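Local coordinates for type III effector Xcv3220-like C-terminal domain-containing protein (Xanthomonas campestris pv. vesicatoria, PDB 4FC9) that is secreted into plant host cells as a type III effector whose all-helical, bilobal C-terminal domain probably acts as an E3 ubiquitin ligase module, at residues A43-R53 and L182-V190; Q128-V136 and K157-R165. All blocks are in the same frame, centred on the assembly; numbering follows the deposited sequence.

Contact 1 (A43-R53 and L182-V190); sequences AMLSTVIDEER and LAVHIPEQV
The last turns of helix 32-49 lie against an irregular C-terminal tail, with Met44 CA 6.5 Å from Ile186 CA and Ala43 CA 6.7 Å from Val190 CA, the tail bending back between these two points. Met44, present as selenomethionine, crosses both Ile186 and Val184 at about a right angle. Its CG meets Ile186 CD1 at 3.7 Å, while a bend at chi3 (73°) brings CE to 4.0 Å from Val184 CG1. A long, flexible, apolar chain suits this buried place, since it also packs on Val159 and Trp162 of helix 152-171. In this all-helical domain the tail thus covers a seam between the two helices, and it does so without a hydrogen bond between the segments. Thr47 points its CG2 at the Pro187 ring, CG2 lying 3.6 Å from Pro187 CD. The threonine hydroxyl can face these apolar neighbours because Thr47 OG1 gives its hydrogen to Ala43 O at 2.9 Å, from the face of the carbonyl plane opposite Thr47 N. Beyond the helix, Glu52 with positive phi turns the chain, and the Arg53 guanidinium lies flat over the proline, Pro187 CG sitting 3.7 Å above the centre of its plane. Arg53 NE and NH2 are held by Ala60 O and Gly59 O. Val190 CG2 packs on the aliphatic Glu51 CG at 3.6 Å.

Contact 2 (Q128-V136 and K157-R165); sequences QKSAHLGIV and KAVQMWKTR
Ala131 and Thr164 join an inverse gamma turn, centred on Ala131 just beyond helix 112-129, to the side of helix 152-171. Just past the end of the first helix, the carbonyls of Ser130 and Ala131 are met by side-chain donors of the second. Thr164 OG1 donates to Ala131 O at 2.6 Å, in the carbonyl plane and on a lone pair. Threonine fits here because its short branch holds the hydroxyl close to the helix surface. Lys157 NZ grips Ser130 O at 2.8 Å, tilted 30° from the carbonyl plane; the same oxygen closes the gamma turn by a weak bond from His132 N. Bends at chi2 (63°) and chi3 (69°) curl the lysine back along the turn instead of letting it extend, and the same ammonium reaches Gln160 OE1 at 2.8 Å, nearly along the C=O direction. One lysine nitrogen therefore serves two acceptors, and the glutamine one turn on steadies it. The Ser130 hydroxyl is satisfied separately, by a hydrogen bond with Lys126 O in the last turn of helix 112-129.

Apolar contacts fill in around these bonds. Leu133 slides past Lys157 in the opposite direction, its CD2 3.6 Å from the lysine CG, and sets its CB 3.8 Å from SE of Met161, a selenomethionine. The extended Met161 chain also brings CG to 3.7 Å from His132 CB. The His132 ring, which Phe93 meets edge-to-face, accepts at ND1 a bond of 2.9 Å from Gly134 N. Glycine suits this place because a CB would crowd His132 ND1; its CA lies in plane at the ring edge, while Ile135 CG2 sits 3.8 Å above one ring face, offset toward the rim.

In the fold
Helix 152-171 links the two contacts, whose centres lie about 17 Å apart. The centre of contact 2 is about 3 Å from the centre of the chain, that of contact 1 about 15 Å; in sequence, both segments of contact 2 fall between those of contact 1. Within 157-165, Val159 and Trp162 carry the packing on to contact 1: Val159 CG1 is 3.6 Å from Met44 CB and 3.7 Å from Leu45 CD2, and Trp162 NE1 is 3.4 Å from Val184 CG1. Arg165, paired with Glu87, adds a further touch, its NH1 3.6 Å from Leu182 CD1. Helix 152-171 thus meets the turn after helix 112-129, helix 32-49 and the tail, besides helices 79-88 and 91-101.

Contact 1 (A43-R53 and L182-V190)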
ATOM      1  N   ALA A  43       4.498 -11.263   5.028  1.00 22.26           N
ATOM      2  CA  ALA A  43       3.914 -12.020   6.132  1.00 22.70           C
ATOM      3  C   ALA A  43       2.473 -11.588   6.401  1.00 23.47           C
ATOM      4  O   ALA A  43       1.601 -12.420   6.654  1.00 21.39           O
ATOM      5  CB  ALA A  43       4.754 -11.851   7.385  1.00 22.35           C
HETATM    6  N   MSE A  44       2.235 -10.282   6.345  1.00 23.49           N
HETATM    7  CA  MSE A  44       0.899  -9.729   6.538  1.00 20.69           C
HETATM    8  C   MSE A  44      -0.047 -10.197   5.444  1.00 19.38           C
HETATM    9  O   MSE A  44      -1.186 -10.582   5.721  1.00 19.91           O
HETATM   10  CB  MSE A  44       0.955  -8.203   6.570  1.00 20.46           C
HETATM   11  CG  MSE A  44       1.667  -7.658   7.789  1.00 20.89           C
HETATM   12 SE   MSE A  44       2.059  -5.763   7.673  0.77 27.78          SE
HETATM   13  CE  MSE A  44       0.266  -5.038   7.916  1.00 27.52           C
ATOM     14  N   LEU A  45       0.434 -10.163   4.204  1.00 18.23           N
ATOM     15  CA  LEU A  45      -0.336 -10.653   3.065  1.00 21.45           C
ATOM     16  C   LEU A  45      -0.654 -12.121   3.249  1.00 23.57           C
ATOM     17  O   LEU A  45      -1.767 -12.562   2.968  1.00 22.82           O
ATOM     18  CB  LEU A  45       0.444 -10.473   1.769  1.00 17.60           C
ATOM     19  CG  LEU A  45       0.460  -9.063   1.210  1.00 17.71           C
ATOM     20  CD1 LEU A  45       1.197  -9.057  -0.111  1.00 19.90           C
ATOM     21  CD2 LEU A  45      -0.963  -8.568   1.049  1.00 20.73           C
ATOM     22  N   SER A  46       0.335 -12.876   3.715  0.58 22.52           N
ATOM     23  CA  SER A  46       0.139 -14.284   4.009  0.58 21.98           C
ATOM     24  C   SER A  46      -0.930 -14.443   5.079  0.58 23.23           C
ATOM     25  O   SER A  46      -1.818 -15.277   4.956  0.58 25.63           O
ATOM     26  CB  SER A  46       1.440 -14.921   4.483  0.58 22.56           C
ATOM     27  OG  SER A  46       1.259 -16.306   4.706  0.58 27.11           O
ATOM     28  N   THR A  47      -0.839 -13.636   6.129  1.00 22.31           N
ATOM     29  CA  THR A  47      -1.809 -13.684   7.208  1.00 19.72           C
ATOM     30  C   THR A  47      -3.217 -13.444   6.658  1.00 21.64           C
ATOM     31  O   THR A  47      -4.131 -14.230   6.903  1.00 23.74           O
ATOM     32  CB  THR A  47      -1.475 -12.660   8.306  1.00 20.28           C
ATOM     33  OG1 THR A  47      -0.178 -12.952   8.838  1.00 24.14           O
ATOM     34  CG2 THR A  47      -2.489 -12.729   9.436  1.00 18.82           C
ATOM     35  N   VAL A  48      -3.375 -12.390   5.868  1.00 21.06           N
ATOM     36  CA  VAL A  48      -4.680 -12.050   5.309  1.00 21.37           C
ATOM     37  C   VAL A  48      -5.230 -13.090   4.320  1.00 22.71           C
ATOM     38  O   VAL A  48      -6.388 -13.491   4.412  1.00 20.97           O
ATOM     39  CB  VAL A  48      -4.644 -10.672   4.615  1.00 19.45           C
ATOM     40  CG1 VAL A  48      -5.943 -10.416   3.861  1.00 20.86           C
ATOM     41  CG2 VAL A  48      -4.385  -9.581   5.632  1.00 14.00           C
ATOM     42  N   ILE A  49      -4.401 -13.512   3.373  1.00 19.93           N
ATOM     43  CA  ILE A  49      -4.863 -14.327   2.254  1.00 20.93           C
ATOM     44  C   ILE A  49      -4.807 -15.826   2.546  1.00 23.61           C
ATOM     45  O   ILE A  49      -5.762 -16.548   2.281  1.00 28.31           O
ATOM     46  CB  ILE A  49      -4.078 -13.986   0.969  1.00 23.18           C
ATOM     47  CG1 ILE A  49      -4.367 -12.539   0.559  1.00 18.56           C
ATOM     48  CG2 ILE A  49      -4.431 -14.944  -0.158  1.00 24.62           C
ATOM     49  CD1 ILE A  49      -3.487 -12.028  -0.550  1.00 20.94           C
ATOM     50  N   ASP A  50      -3.691 -16.284   3.102  1.00 27.29           N
ATOM     51  CA  ASP A  50      -3.528 -17.689   3.459  1.00 28.56           C
ATOM     52  C   ASP A  50      -4.289 -18.027   4.740  1.00 29.02           C
ATOM     53  O   ASP A  50      -5.162 -18.896   4.747  1.00 32.56           O
ATOM     54  CB  ASP A  50      -2.045 -18.023   3.646  1.00 38.45           C
ATOM     55  CG  ASP A  50      -1.575 -19.136   2.749  1.00 55.55           C
ATOM     56  OD1 ASP A  50      -1.833 -20.313   3.077  1.00 63.56           O
ATOM     57  OD2 ASP A  50      -0.929 -18.834   1.726  1.00 64.49           O
ATOM     58  N   GLU A  51      -3.956 -17.332   5.824  1.00 25.60           N
ATOM     59  CA  GLU A  51      -4.505 -17.645   7.138  1.00 24.10           C
ATOM     60  C   GLU A  51      -5.917 -17.115   7.333  1.00 21.31           C
ATOM     61  O   GLU A  51      -6.615 -17.531   8.252  1.00 26.05           O
ATOM     62  CB  GLU A  51      -3.606 -17.070   8.224  1.00 26.76           C
ATOM     63  CG  GLU A  51      -2.142 -17.382   8.028  1.00 36.74           C
ATOM     64  CD  GLU A  51      -1.821 -18.838   8.255  1.00 51.33           C
ATOM     65  OE1 GLU A  51      -2.481 -19.462   9.112  1.00 53.89           O
ATOM     66  OE2 GLU A  51      -0.913 -19.361   7.571  1.00 62.08           O
ATOM     67  N   GLU A  52      -6.320 -16.186   6.472  1.00 19.03           N
ATOM     68  CA  GLU A  52      -7.609 -15.512   6.582  1.00 19.59           C
ATOM     69  C   GLU A  52      -7.766 -14.848   7.946  1.00 19.59           C
ATOM     70  O   GLU A  52      -8.812 -14.931   8.590  1.00 19.87           O
ATOM     71  CB  GLU A  52      -8.758 -16.469   6.262  1.00 24.10           C
ATOM     72  CG  GLU A  52      -8.723 -16.948   4.823  1.00 25.94           C
ATOM     73  CD  GLU A  52      -9.801 -17.956   4.503  1.00 29.88           C
ATOM     74  OE1 GLU A  52      -9.712 -19.106   4.988  1.00 38.06           O
ATOM     75  OE2 GLU A  52     -10.733 -17.603   3.758  1.00 29.01           O
ATOM     76  N   ARG A  53      -6.697 -14.181   8.365  1.00 23.40           N
ATOM     77  CA  ARG A  53      -6.647 -13.485   9.642  1.00 20.53           C
ATOM     78  C   ARG A  53      -6.240 -12.019   9.471  1.00 18.50           C
ATOM     79  O   ARG A  53      -5.681 -11.627   8.446  1.00 18.96           O
ATOM     80  CB  ARG A  53      -5.705 -14.214  10.609  1.00 21.55           C
ATOM     81  CG  ARG A  53      -6.228 -15.583  11.033  1.00 21.43           C
ATOM     82  CD  ARG A  53      -5.161 -16.432  11.700  1.00 25.59           C
ATOM     83  NE  ARG A  53      -4.721 -15.883  12.982  1.00 27.01           N
ATOM     84  CZ  ARG A  53      -3.943 -16.534  13.843  1.00 27.54           C
ATOM     85  NH1 ARG A  53      -3.520 -17.759  13.567  1.00 25.34           N
ATOM     86  NH2 ARG A  53      -3.589 -15.962  14.984  1.00 27.24           N
ATOM     87  N   LEU A 182       2.767   1.514  13.333  1.00 29.94           N
ATOM     88  CA  LEU A 182       1.569   0.803  13.728  1.00 28.68           C
ATOM     89  C   LEU A 182       1.946  -0.620  14.078  1.00 27.93           C
ATOM     90  O   LEU A 182       2.794  -1.223  13.425  1.00 32.93           O
ATOM     91  CB  LEU A 182       0.545   0.820  12.599  1.00 27.36           C
ATOM     92  CG  LEU A 182      -0.044   2.187  12.254  1.00 27.63           C
ATOM     93  CD1 LEU A 182      -0.755   2.110  10.921  1.00 27.89           C
ATOM     94  CD2 LEU A 182      -0.998   2.644  13.344  1.00 27.43           C
ATOM     95  N   ALA A 183       1.318  -1.147  15.120  1.00 26.12           N
ATOM     96  CA  ALA A 183       1.569  -2.511  15.535  1.00 25.06           C
ATOM     97  C   ALA A 183       0.935  -3.463  14.538  1.00 24.31           C
ATOM     98  O   ALA A 183      -0.220  -3.310  14.174  1.00 28.05           O
ATOM     99  CB  ALA A 183       1.009  -2.750  16.923  1.00 29.09           C
ATOM    100  N   VAL A 184       1.700  -4.443  14.088  1.00 26.56           N
ATOM    101  CA  VAL A 184       1.154  -5.472  13.228  1.00 26.11           C
ATOM    102  C   VAL A 184       1.292  -6.805  13.939  1.00 24.93           C
ATOM    103  O   VAL A 184       2.189  -6.997  14.761  1.00 30.64           O
ATOM    104  CB  VAL A 184       1.837  -5.494  11.843  1.00 30.93           C
ATOM    105  CG1 VAL A 184       2.050  -4.073  11.347  1.00 33.28           C
ATOM    106  CG2 VAL A 184       3.150  -6.241  11.892  1.00 32.30           C
ATOM    107  N   HIS A 185       0.383  -7.721  13.645  1.00 26.47           N
ATOM    108  CA  HIS A 185       0.327  -8.966  14.386  1.00 25.86           C
ATOM    109  C   HIS A 185       0.346 -10.172  13.469  1.00 24.68           C
ATOM    110  O   HIS A 185      -0.633 -10.481  12.800  1.00 27.15           O
ATOM    111  CB  HIS A 185      -0.891  -8.972  15.299  1.00 23.49           C
ATOM    112  CG  HIS A 185      -0.949  -7.788  16.212  1.00 26.26           C
ATOM    113  ND1 HIS A 185      -0.332  -7.767  17.444  1.00 28.23           N
ATOM    114  CD2 HIS A 185      -1.528  -6.574  16.061  1.00 25.51           C
ATOM    115  CE1 HIS A 185      -0.542  -6.598  18.019  1.00 29.07           C
ATOM    116  NE2 HIS A 185      -1.264  -5.854  17.201  1.00 26.15           N
ATOM    117  N   ILE A 186       1.492 -10.836  13.438  1.00 24.74           N
ATOM    118  CA  ILE A 186       1.683 -12.011  12.613  1.00 28.85           C
ATOM    119  C   ILE A 186       1.490 -13.250  13.474  1.00 32.51           C
ATOM    120  O   ILE A 186       2.077 -13.352  14.553  1.00 37.80           O
ATOM    121  CB  ILE A 186       3.098 -12.026  12.000  1.00 30.25           C
ATOM    122  CG1 ILE A 186       3.377 -10.710  11.265  1.00 26.83           C
ATOM    123  CG2 ILE A 186       3.282 -13.228  11.082  1.00 30.96           C
ATOM    124  CD1 ILE A 186       2.353 -10.344  10.213  1.00 20.30           C
ATOM    125  N   PRO A 187       0.651 -14.190  13.009  1.00 28.32           N
ATOM    126  CA  PRO A 187       0.441 -15.463  13.696  1.00 31.47           C
ATOM    127  C   PRO A 187       1.758 -16.149  14.028  1.00 42.61           C
ATOM    128  O   PRO A 187       2.722 -16.055  13.264  1.00 40.63           O
ATOM    129  CB  PRO A 187      -0.323 -16.286  12.662  1.00 28.14           C
ATOM    130  CG  PRO A 187      -1.076 -15.287  11.888  1.00 24.21           C
ATOM    131  CD  PRO A 187      -0.202 -14.067  11.816  1.00 23.64           C
ATOM    132  N   GLU A 188       1.788 -16.839  15.164  1.00 56.27           N
ATOM    133  CA  GLU A 188       2.958 -17.598  15.593  1.00 68.12           C
ATOM    134  C   GLU A 188       3.209 -18.773  14.646  1.00 75.62           C
ATOM    135  O   GLU A 188       4.162 -19.539  14.817  1.00 80.90           O
ATOM    136  CB  GLU A 188       2.763 -18.085  17.033  1.00 71.47           C
ATOM    137  CG  GLU A 188       2.449 -16.961  18.021  1.00 71.83           C
ATOM    138  CD  GLU A 188       2.180 -17.461  19.434  1.00 78.67           C
ATOM    139  OE1 GLU A 188       2.056 -18.691  19.625  1.00 79.24           O
ATOM    140  OE2 GLU A 188       2.093 -16.618  20.354  1.00 80.89           O
ATOM    141  N   GLN A 189       2.334 -18.904  13.654  1.00 74.99           N
ATOM    142  CA  GLN A 189       2.480 -19.875  12.581  1.00 74.70           C
ATOM    143  C   GLN A 189       3.299 -19.314  11.419  1.00 73.54           C
ATOM    144  O   GLN A 189       4.374 -19.829  11.116  1.00 78.20           O
ATOM    145  CB  GLN A 189       1.103 -20.320  12.085  1.00 73.50           C
ATOM    146  CG  GLN A 189       1.132 -21.040  10.747  1.00 79.14           C
ATOM    147  CD  GLN A 189       0.000 -22.035  10.598  1.00 85.84           C
ATOM    148  OE1 GLN A 189      -0.585 -22.473  11.587  1.00 90.75           O
ATOM    149  NE2 GLN A 189      -0.312 -22.402   9.359  1.00 84.94           N
ATOM    150  N   VAL A 190       2.788 -18.258  10.784  1.00 66.81           N
ATOM    151  CA  VAL A 190       3.392 -17.687   9.575  1.00 58.15           C
ATOM    152  C   VAL A 190       4.874 -17.366   9.747  1.00 59.86           C
ATOM    153  O   VAL A 190       5.686 -17.651   8.868  1.00 62.76           O
ATOM    154  CB  VAL A 190       2.668 -16.396   9.118  1.00 44.13           C
ATOM    155  CG1 VAL A 190       3.195 -15.944   7.768  1.00 40.72           C
ATOM    156  CG2 VAL A 190       1.172 -16.613   9.049  1.00 37.01           C
TER

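Contact 2 (Q128-V136 and K157-R165)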
ATOM      1  N   GLN A 128       1.811   1.791  -8.164  1.00 22.65           N
ATOM      2  CA  GLN A 128       2.265   2.624  -7.059  1.00 23.45           C
ATOM      3  C   GLN A 128       1.233   3.683  -6.676  1.00 26.60           C
ATOM      4  O   GLN A 128       0.985   3.905  -5.492  1.00 27.05           O
ATOM      5  CB  GLN A 128       3.617   3.272  -7.376  1.00 26.51           C
ATOM      6  CG  GLN A 128       4.751   2.265  -7.543  1.00 41.43           C
ATOM      7  CD  GLN A 128       6.120   2.919  -7.683  1.00 48.70           C
ATOM      8  OE1 GLN A 128       6.714   2.918  -8.763  1.00 45.73           O
ATOM      9  NE2 GLN A 128       6.634   3.465  -6.583  1.00 50.78           N
ATOM     10  N   LYS A 129       0.633   4.328  -7.673  1.00 25.75           N
ATOM     11  CA  LYS A 129      -0.338   5.395  -7.423  1.00 28.02           C
ATOM     12  C   LYS A 129      -1.523   4.930  -6.578  1.00 30.27           C
ATOM     13  O   LYS A 129      -2.099   5.709  -5.822  1.00 32.31           O
ATOM     14  CB  LYS A 129      -0.860   5.985  -8.739  1.00 28.49           C
ATOM     15  CG  LYS A 129       0.144   6.814  -9.530  1.00 31.50           C
ATOM     16  CD  LYS A 129       0.514   8.106  -8.825  1.00 33.02           C
ATOM     17  CE  LYS A 129      -0.672   9.037  -8.696  1.00 34.41           C
ATOM     18  NZ  LYS A 129      -0.256  10.366  -8.171  1.00 36.15           N
ATOM     19  N   SER A 130      -1.885   3.659  -6.707  1.00 28.47           N
ATOM     20  CA  SER A 130      -3.097   3.151  -6.076  1.00 25.26           C
ATOM     21  C   SER A 130      -2.833   2.151  -4.949  1.00 22.32           C
ATOM     22  O   SER A 130      -3.745   1.452  -4.507  1.00 23.49           O
ATOM     23  CB  SER A 130      -4.016   2.528  -7.129  1.00 30.65           C
ATOM     24  OG  SER A 130      -3.373   1.459  -7.802  1.00 38.23           O
ATOM     25  N   ALA A 131      -1.592   2.092  -4.477  1.00 21.70           N
ATOM     26  CA  ALA A 131      -1.238   1.202  -3.370  1.00 20.10           C
ATOM     27  C   ALA A 131      -1.570   1.830  -2.022  1.00 22.72           C
ATOM     28  O   ALA A 131      -0.716   1.915  -1.142  1.00 23.06           O
ATOM     29  CB  ALA A 131       0.233   0.836  -3.434  1.00 18.47           C
ATOM     30  N   HIS A 132      -2.814   2.275  -1.866  1.00 23.87           N
ATOM     31  CA  HIS A 132      -3.269   2.859  -0.606  1.00 21.51           C
ATOM     32  C   HIS A 132      -4.794   2.861  -0.490  1.00 18.12           C
ATOM     33  O   HIS A 132      -5.500   2.484  -1.426  1.00 18.98           O
ATOM     34  CB  HIS A 132      -2.686   4.262  -0.399  1.00 17.07           C
ATOM     35  CG  HIS A 132      -3.144   5.271  -1.403  1.00 18.53           C
ATOM     36  ND1 HIS A 132      -4.353   5.924  -1.301  1.00 23.35           N
ATOM     37  CD2 HIS A 132      -2.552   5.753  -2.523  1.00 22.41           C
ATOM     38  CE1 HIS A 132      -4.488   6.761  -2.315  1.00 23.83           C
ATOM     39  NE2 HIS A 132      -3.409   6.674  -3.071  1.00 20.51           N
ATOM     40  N   LEU A 133      -5.291   3.280   0.670  1.00 20.67           N
ATOM     41  CA  LEU A 133      -6.706   3.145   1.007  1.00 21.35           C
ATOM     42  C   LEU A 133      -7.535   4.365   0.639  1.00 17.47           C
ATOM     43  O   LEU A 133      -8.702   4.454   1.002  1.00 22.79           O
ATOM     44  CB  LEU A 133      -6.873   2.847   2.501  1.00 19.95           C
ATOM     45  CG  LEU A 133      -6.383   1.491   3.010  1.00 19.40           C
ATOM     46  CD1 LEU A 133      -6.324   1.496   4.518  1.00 15.53           C
ATOM     47  CD2 LEU A 133      -7.289   0.379   2.512  1.00 18.49           C
ATOM     48  N   GLY A 134      -6.940   5.298  -0.088  1.00 20.88           N
ATOM     49  CA  GLY A 134      -7.618   6.542  -0.409  1.00 21.72           C
ATOM     50  C   GLY A 134      -8.009   6.687  -1.865  1.00 22.42           C
ATOM     51  O   GLY A 134      -8.330   7.785  -2.319  1.00 27.12           O
ATOM     52  N   ILE A 135      -7.992   5.578  -2.596  1.00 20.56           N
ATOM     53  CA  ILE A 135      -8.319   5.598  -4.014  1.00 20.93           C
ATOM     54  C   ILE A 135      -9.820   5.741  -4.247  1.00 23.41           C
ATOM     55  O   ILE A 135     -10.633   5.401  -3.387  1.00 26.08           O
ATOM     56  CB  ILE A 135      -7.802   4.335  -4.723  1.00 21.08           C
ATOM     57  CG1 ILE A 135      -8.472   3.087  -4.146  1.00 21.84           C
ATOM     58  CG2 ILE A 135      -6.280   4.244  -4.596  1.00 20.79           C
ATOM     59  CD1 ILE A 135      -8.111   1.814  -4.879  1.00 22.69           C
ATOM     60  N   VAL A 136     -10.185   6.255  -5.416  1.00 25.35           N
ATOM     61  CA  VAL A 136     -11.584   6.518  -5.718  1.00 28.08           C
ATOM     62  C   VAL A 136     -12.101   5.663  -6.873  1.00 28.25           C
ATOM     63  O   VAL A 136     -11.326   5.196  -7.708  1.00 30.80           O
ATOM     64  CB  VAL A 136     -11.827   8.020  -6.006  1.00 30.72           C
ATOM     65  CG1 VAL A 136     -11.597   8.838  -4.743  1.00 28.25           C
ATOM     66  CG2 VAL A 136     -10.929   8.504  -7.136  1.00 23.86           C
ATOM     67  N   LYS A 157      -5.574  -4.649   0.559  1.00 18.81           N
ATOM     68  CA  LYS A 157      -5.269  -3.262   0.234  1.00 17.82           C
ATOM     69  C   LYS A 157      -4.672  -2.537   1.436  1.00 16.01           C
ATOM     70  O   LYS A 157      -3.771  -1.717   1.285  1.00 15.01           O
ATOM     71  CB  LYS A 157      -6.494  -2.513  -0.301  1.00 17.82           C
ATOM     72  CG  LYS A 157      -6.210  -1.051  -0.654  1.00 18.58           C
ATOM     73  CD  LYS A 157      -5.188  -0.905  -1.778  1.00 19.46           C
ATOM     74  CE  LYS A 157      -5.754  -1.383  -3.099  1.00 17.70           C
ATOM     75  NZ  LYS A 157      -4.839  -1.091  -4.237  1.00 22.33           N
ATOM     76  N   ALA A 158      -5.167  -2.844   2.631  1.00 15.78           N
ATOM     77  CA  ALA A 158      -4.641  -2.215   3.835  1.00 15.56           C
ATOM     78  C   ALA A 158      -3.185  -2.598   4.064  1.00 15.15           C
ATOM     79  O   ALA A 158      -2.386  -1.775   4.502  1.00 18.30           O
ATOM     80  CB  ALA A 158      -5.487  -2.572   5.042  1.00 13.40           C
ATOM     81  N   VAL A 159      -2.841  -3.844   3.762  1.00 17.05           N
ATOM     82  CA  VAL A 159      -1.454  -4.297   3.862  1.00 16.51           C
ATOM     83  C   VAL A 159      -0.590  -3.579   2.831  1.00 17.37           C
ATOM     84  O   VAL A 159       0.541  -3.186   3.125  1.00 19.87           O
ATOM     85  CB  VAL A 159      -1.332  -5.829   3.688  1.00 16.18           C
ATOM     86  CG1 VAL A 159       0.133  -6.246   3.652  1.00 17.08           C
ATOM     87  CG2 VAL A 159      -2.063  -6.559   4.801  1.00 17.41           C
ATOM     88  N   GLN A 160      -1.133  -3.399   1.628  1.00 17.73           N
ATOM     89  CA  GLN A 160      -0.459  -2.621   0.589  1.00 19.55           C
ATOM     90  C   GLN A 160      -0.103  -1.245   1.102  1.00 18.23           C
ATOM     91  O   GLN A 160       1.015  -0.772   0.904  1.00 20.16           O
ATOM     92  CB  GLN A 160      -1.343  -2.452  -0.647  1.00 19.98           C
ATOM     93  CG  GLN A 160      -1.244  -3.569  -1.649  1.00 21.98           C
ATOM     94  CD  GLN A 160      -1.632  -3.119  -3.038  1.00 21.94           C
ATOM     95  OE1 GLN A 160      -2.690  -2.530  -3.232  1.00 26.80           O
ATOM     96  NE2 GLN A 160      -0.772  -3.380  -4.010  1.00 20.49           N
HETATM   97  N   MSE A 161      -1.065  -0.600   1.753  1.00 18.03           N
HETATM   98  CA  MSE A 161      -0.835   0.734   2.264  1.00 19.14           C
HETATM   99  C   MSE A 161       0.155   0.726   3.415  1.00 19.98           C
HETATM  100  O   MSE A 161       0.911   1.683   3.594  1.00 19.70           O
HETATM  101  CB  MSE A 161      -2.128   1.414   2.697  1.00 19.18           C
HETATM  102  CG  MSE A 161      -1.878   2.888   2.967  1.00 21.92           C
HETATM  103 SE   MSE A 161      -3.347   3.875   3.632  0.76 35.60          SE
HETATM  104  CE  MSE A 161      -2.346   5.422   4.300  1.00 21.22           C
ATOM    105  N   TRP A 162       0.161  -0.355   4.188  1.00 17.07           N
ATOM    106  CA  TRP A 162       1.139  -0.464   5.254  1.00 19.35           C
ATOM    107  C   TRP A 162       2.539  -0.425   4.666  1.00 20.09           C
ATOM    108  O   TRP A 162       3.396   0.315   5.142  1.00 17.98           O
ATOM    109  CB  TRP A 162       0.956  -1.730   6.083  1.00 18.28           C
ATOM    110  CG  TRP A 162       1.908  -1.758   7.241  1.00 22.86           C
ATOM    111  CD1 TRP A 162       1.697  -1.249   8.490  1.00 24.13           C
ATOM    112  CD2 TRP A 162       3.238  -2.290   7.245  1.00 23.07           C
ATOM    113  NE1 TRP A 162       2.806  -1.448   9.277  1.00 23.95           N
ATOM    114  CE2 TRP A 162       3.766  -2.086   8.535  1.00 23.54           C
ATOM    115  CE3 TRP A 162       4.030  -2.930   6.285  1.00 21.55           C
ATOM    116  CZ2 TRP A 162       5.053  -2.497   8.888  1.00 22.12           C
ATOM    117  CZ3 TRP A 162       5.305  -3.339   6.637  1.00 21.99           C
ATOM    118  CH2 TRP A 162       5.804  -3.120   7.928  1.00 19.69           C
ATOM    119  N   LYS A 163       2.762  -1.216   3.622  1.00 20.00           N
ATOM    120  CA  LYS A 163       4.044  -1.198   2.933  1.00 18.30           C
ATOM    121  C   LYS A 163       4.337   0.185   2.376  1.00 20.15           C
ATOM    122  O   LYS A 163       5.437   0.700   2.544  1.00 21.20           O
ATOM    123  CB  LYS A 163       4.080  -2.223   1.805  1.00 17.95           C
ATOM    124  CG  LYS A 163       5.352  -2.148   0.986  1.00 19.76           C
ATOM    125  CD  LYS A 163       5.718  -3.498   0.421  1.00 24.58           C
ATOM    126  CE  LYS A 163       5.595  -3.510  -1.083  1.00 25.43           C
ATOM    127  NZ  LYS A 163       6.022  -4.823  -1.645  1.00 28.14           N
ATOM    128  N   THR A 164       3.343   0.784   1.728  1.00 18.92           N
ATOM    129  CA  THR A 164       3.492   2.108   1.125  1.00 20.11           C
ATOM    130  C   THR A 164       3.979   3.155   2.123  1.00 18.85           C
ATOM    131  O   THR A 164       4.926   3.885   1.846  1.00 18.29           O
ATOM    132  CB  THR A 164       2.176   2.590   0.481  1.00 19.25           C
ATOM    133  OG1 THR A 164       1.882   1.780  -0.661  1.00 20.20           O
ATOM    134  CG2 THR A 164       2.297   4.038   0.039  1.00 23.92           C
ATOM    135  N   ARG A 165       3.339   3.221   3.286  1.00 19.21           N
ATOM    136  CA  ARG A 165       3.694   4.223   4.284  1.00 20.41           C
ATOM    137  C   ARG A 165       5.056   3.931   4.916  1.00 24.00           C
ATOM    138  O   ARG A 165       5.788   4.849   5.281  1.00 26.85           O
ATOM    139  CB  ARG A 165       2.592   4.373   5.348  1.00 20.76           C
ATOM    140  CG  ARG A 165       2.427   3.185   6.272  1.00 22.40           C
ATOM    141  CD  ARG A 165       1.098   3.214   7.029  1.00 21.33           C
ATOM    142  NE  ARG A 165       0.929   4.376   7.906  1.00 25.95           N
ATOM    143  CZ  ARG A 165       1.469   4.496   9.117  1.00 29.05           C
ATOM    144  NH1 ARG A 165       2.248   3.539   9.605  1.00 27.77           N
ATOM    145  NH2 ARG A 165       1.242   5.582   9.839  1.00 30.40           N
TER